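PDB 6JJA: nucleocapsid protein CP17 from Extra small virus, which forms the T=1 icosahedral capsid of this satellite virus from sixty copies and probably encloses its single-stranded RNA genome. Local coordinates for residues 65-69 / 155-161. Sequence-based numbering, arbitrary orientation.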
ATOM      1  N   GLU A  65      68.856  49.066  21.720  1.00 58.26           N
ATOM      2  CA  GLU A  65      69.406  48.576  22.974  1.00 58.26           C
ATOM      3  C   GLU A  65      68.472  48.835  24.144  1.00 58.26           C
ATOM      4  O   GLU A  65      68.568  48.149  25.165  1.00 58.26           O
ATOM      5  CB  GLU A  65      70.765  49.217  23.228  1.00 58.26           C
ATOM      6  CG  GLU A  65      71.775  48.922  22.135  1.00 58.26           C
ATOM      7  CD  GLU A  65      72.059  47.446  21.985  1.00 58.26           C
ATOM      8  OE1 GLU A  65      72.034  46.726  23.007  1.00 58.26           O
ATOM      9  OE2 GLU A  65      72.292  47.000  20.844  1.00 58.26           O
ATOM     10  N   SER A  66      67.579  49.816  24.015  1.00 53.95           N
ATOM     11  CA  SER A  66      66.548  50.022  25.022  1.00 53.95           C
ATOM     12  C   SER A  66      65.635  48.814  25.155  1.00 53.95           C
ATOM     13  O   SER A  66      65.005  48.630  26.201  1.00 53.95           O
ATOM     14  CB  SER A  66      65.725  51.255  24.662  1.00 53.95           C
ATOM     15  OG  SER A  66      64.657  51.441  25.568  1.00 53.95           O
ATOM     16  N   GLY A  67      65.559  47.979  24.125  1.00 51.05           N
ATOM     17  CA  GLY A  67      64.594  46.911  24.073  1.00 51.05           C
ATOM     18  C   GLY A  67      63.219  47.320  23.600  1.00 51.05           C
ATOM     19  O   GLY A  67      62.309  46.484  23.598  1.00 51.05           O
ATOM     20  N   ILE A  68      63.039  48.569  23.191  1.00 47.38           N
ATOM     21  CA  ILE A  68      61.740  49.103  22.805  1.00 47.38           C
ATOM     22  C   ILE A  68      61.808  49.504  21.343  1.00 47.38           C
ATOM     23  O   ILE A  68      62.660  50.307  20.950  1.00 47.38           O
ATOM     24  CB  ILE A  68      61.332  50.292  23.681  1.00 47.38           C
ATOM     25  CG1 ILE A  68      61.310  49.890  25.147  1.00 47.38           C
ATOM     26  CG2 ILE A  68      59.976  50.788  23.284  1.00 47.38           C
ATOM     27  CD1 ILE A  68      61.462  51.040  26.067  1.00 47.38           C
ATOM     28  N   TYR A  69      60.897  48.957  20.545  1.00 45.45           N
ATOM     29  CA  TYR A  69      60.884  49.144  19.104  1.00 45.45           C
ATOM     30  C   TYR A  69      59.599  49.862  18.736  1.00 45.45           C
ATOM     31  O   TYR A  69      58.512  49.286  18.814  1.00 45.45           O
ATOM     32  CB  TYR A  69      61.009  47.808  18.379  1.00 45.45           C
ATOM     33  CG  TYR A  69      62.199  47.005  18.837  1.00 45.45           C
ATOM     34  CD1 TYR A  69      63.450  47.202  18.286  1.00 45.45           C
ATOM     35  CD2 TYR A  69      62.072  46.060  19.833  1.00 45.45           C
ATOM     36  CE1 TYR A  69      64.530  46.479  18.710  1.00 45.45           C
ATOM     37  CE2 TYR A  69      63.150  45.333  20.263  1.00 45.45           C
ATOM     38  CZ  TYR A  69      64.378  45.549  19.698  1.00 45.45           C
ATOM     39  OH  TYR A  69      65.457  44.817  20.129  1.00 45.45           O
ATOM     40  N   THR A 155      62.653  42.567  26.264  1.00 53.97           N
ATOM     41  CA  THR A 155      63.719  42.726  27.237  1.00 53.97           C
ATOM     42  C   THR A 155      65.000  43.143  26.532  1.00 53.97           C
ATOM     43  O   THR A 155      65.304  42.692  25.427  1.00 53.97           O
ATOM     44  CB  THR A 155      63.937  41.427  28.004  1.00 53.97           C
ATOM     45  OG1 THR A 155      62.833  41.199  28.891  1.00 53.97           O
ATOM     46  CG2 THR A 155      65.215  41.493  28.804  1.00 53.97           C
ATOM     47  N   ALA A 156      65.751  44.033  27.170  1.00 56.66           N
ATOM     48  CA  ALA A 156      67.001  44.489  26.589  1.00 56.66           C
ATOM     49  C   ALA A 156      67.955  43.319  26.413  1.00 56.66           C
ATOM     50  O   ALA A 156      67.846  42.298  27.093  1.00 56.66           O
ATOM     51  CB  ALA A 156      67.632  45.559  27.467  1.00 56.66           C
ATOM     52  N   LYS A 157      68.891  43.468  25.478  1.00 59.39           N
ATOM     53  CA  LYS A 157      69.839  42.408  25.152  1.00 59.39           C
ATOM     54  C   LYS A 157      69.104  41.199  24.581  1.00 59.39           C
ATOM     55  O   LYS A 157      69.366  40.051  24.944  1.00 59.39           O
ATOM     56  CB  LYS A 157      70.669  42.011  26.374  1.00 59.39           C
ATOM     57  CG  LYS A 157      71.470  43.140  26.992  1.00 59.39           C
ATOM     58  CD  LYS A 157      72.634  43.557  26.116  1.00 59.39           C
ATOM     59  CE  LYS A 157      72.296  44.752  25.233  1.00 59.39           C
ATOM     60  NZ  LYS A 157      73.487  45.244  24.507  1.00 59.39           N
ATOM     61  N   ASP A 158      68.170  41.470  23.683  1.00 54.52           N
ATOM     62  CA  ASP A 158      67.378  40.445  23.032  1.00 54.52           C
ATOM     63  C   ASP A 158      67.432  40.637  21.526  1.00 54.52           C
ATOM     64  O   ASP A 158      67.726  41.735  21.041  1.00 54.52           O
ATOM     65  CB  ASP A 158      65.919  40.499  23.493  1.00 54.52           C
ATOM     66  CG  ASP A 158      65.694  39.788  24.802  1.00 54.52           C
ATOM     67  OD1 ASP A 158      66.652  39.681  25.597  1.00 54.52           O
ATOM     68  OD2 ASP A 158      64.552  39.352  25.044  1.00 54.52           O
ATOM     69  N   PRO A 159      67.151  39.594  20.754  1.00 49.92           N
ATOM     70  CA  PRO A 159      67.094  39.760  19.306  1.00 49.92           C
ATOM     71  C   PRO A 159      65.962  40.688  18.907  1.00 49.92           C
ATOM     72  O   PRO A 159      65.079  41.021  19.697  1.00 49.92           O
ATOM     73  CB  PRO A 159      66.854  38.338  18.791  1.00 49.92           C
ATOM     74  CG  PRO A 159      67.230  37.454  19.899  1.00 49.92           C
ATOM     75  CD  PRO A 159      66.940  38.195  21.146  1.00 49.92           C
ATOM     76  N   VAL A 160      66.010  41.115  17.658  1.00 46.51           N
ATOM     77  CA  VAL A 160      64.974  42.007  17.136  1.00 46.51           C
ATOM     78  C   VAL A 160      63.715  41.199  16.855  1.00 46.51           C
ATOM     79  O   VAL A 160      63.809  40.077  16.327  1.00 46.51           O
ATOM     80  CB  VAL A 160      65.468  42.710  15.880  1.00 46.51           C
ATOM     81  CG1 VAL A 160      64.483  43.737  15.436  1.00 46.51           C
ATOM     82  CG2 VAL A 160      66.799  43.354  16.144  1.00 46.51           C
ATOM     83  N   PRO A 161      62.534  41.709  17.182  1.00 42.01           N
ATOM     84  CA  PRO A 161      61.309  40.966  16.899  1.00 42.01           C
ATOM     85  C   PRO A 161      60.909  41.061  15.437  1.00 42.01           C
ATOM     86  O   PRO A 161      61.478  41.796  14.630  1.00 42.01           O
ATOM     87  CB  PRO A 161      60.283  41.638  17.803  1.00 42.01           C
ATOM     88  CG  PRO A 161      60.785  42.990  17.968  1.00 42.01           C
ATOM     89  CD  PRO A 161      62.256  42.894  18.003  1.00 42.01           C
TER
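K157 NZ meets E65 OE1 at 2.6 Å in a salt bridge that is also the one hydrogen bond between segments 65-69 and 155-161. The ammonium reaches the carboxylate oxygen on its syn side, 33° out of the carboxylate plane. K157 starts away from the other segment, but bends at chi2 and chi3 (-71° and 96°) bring its end back to E65, whose own chain folds at chi2. Both residues are exposed, and water can probably reach the pair as well. Next to the bridge, A156 CB packs 3.6 Å from E65 O, and G67 lies against the A156 backbone, their CA atoms 4.2 Å apart. In the jelly-roll β-barrel, this joins the turn leading into strand 68-72 to the loop between strands 148-154 and 162-171, which belong to different sheets. On the sheet side, backbone hydrogen bonds join G67 to T154 and Y69 to I152, and T154 OG1 gives G67 O a weak hydrogen bond. The buried Y69 ring takes P161 over one face in a CH-pi contact, CD 3.8 Å from the centroid, while V160 CG1 approaches obliquely. Y69 OH comes no closer than 3.8 Å to P159 O, too long for a hydrogen bond.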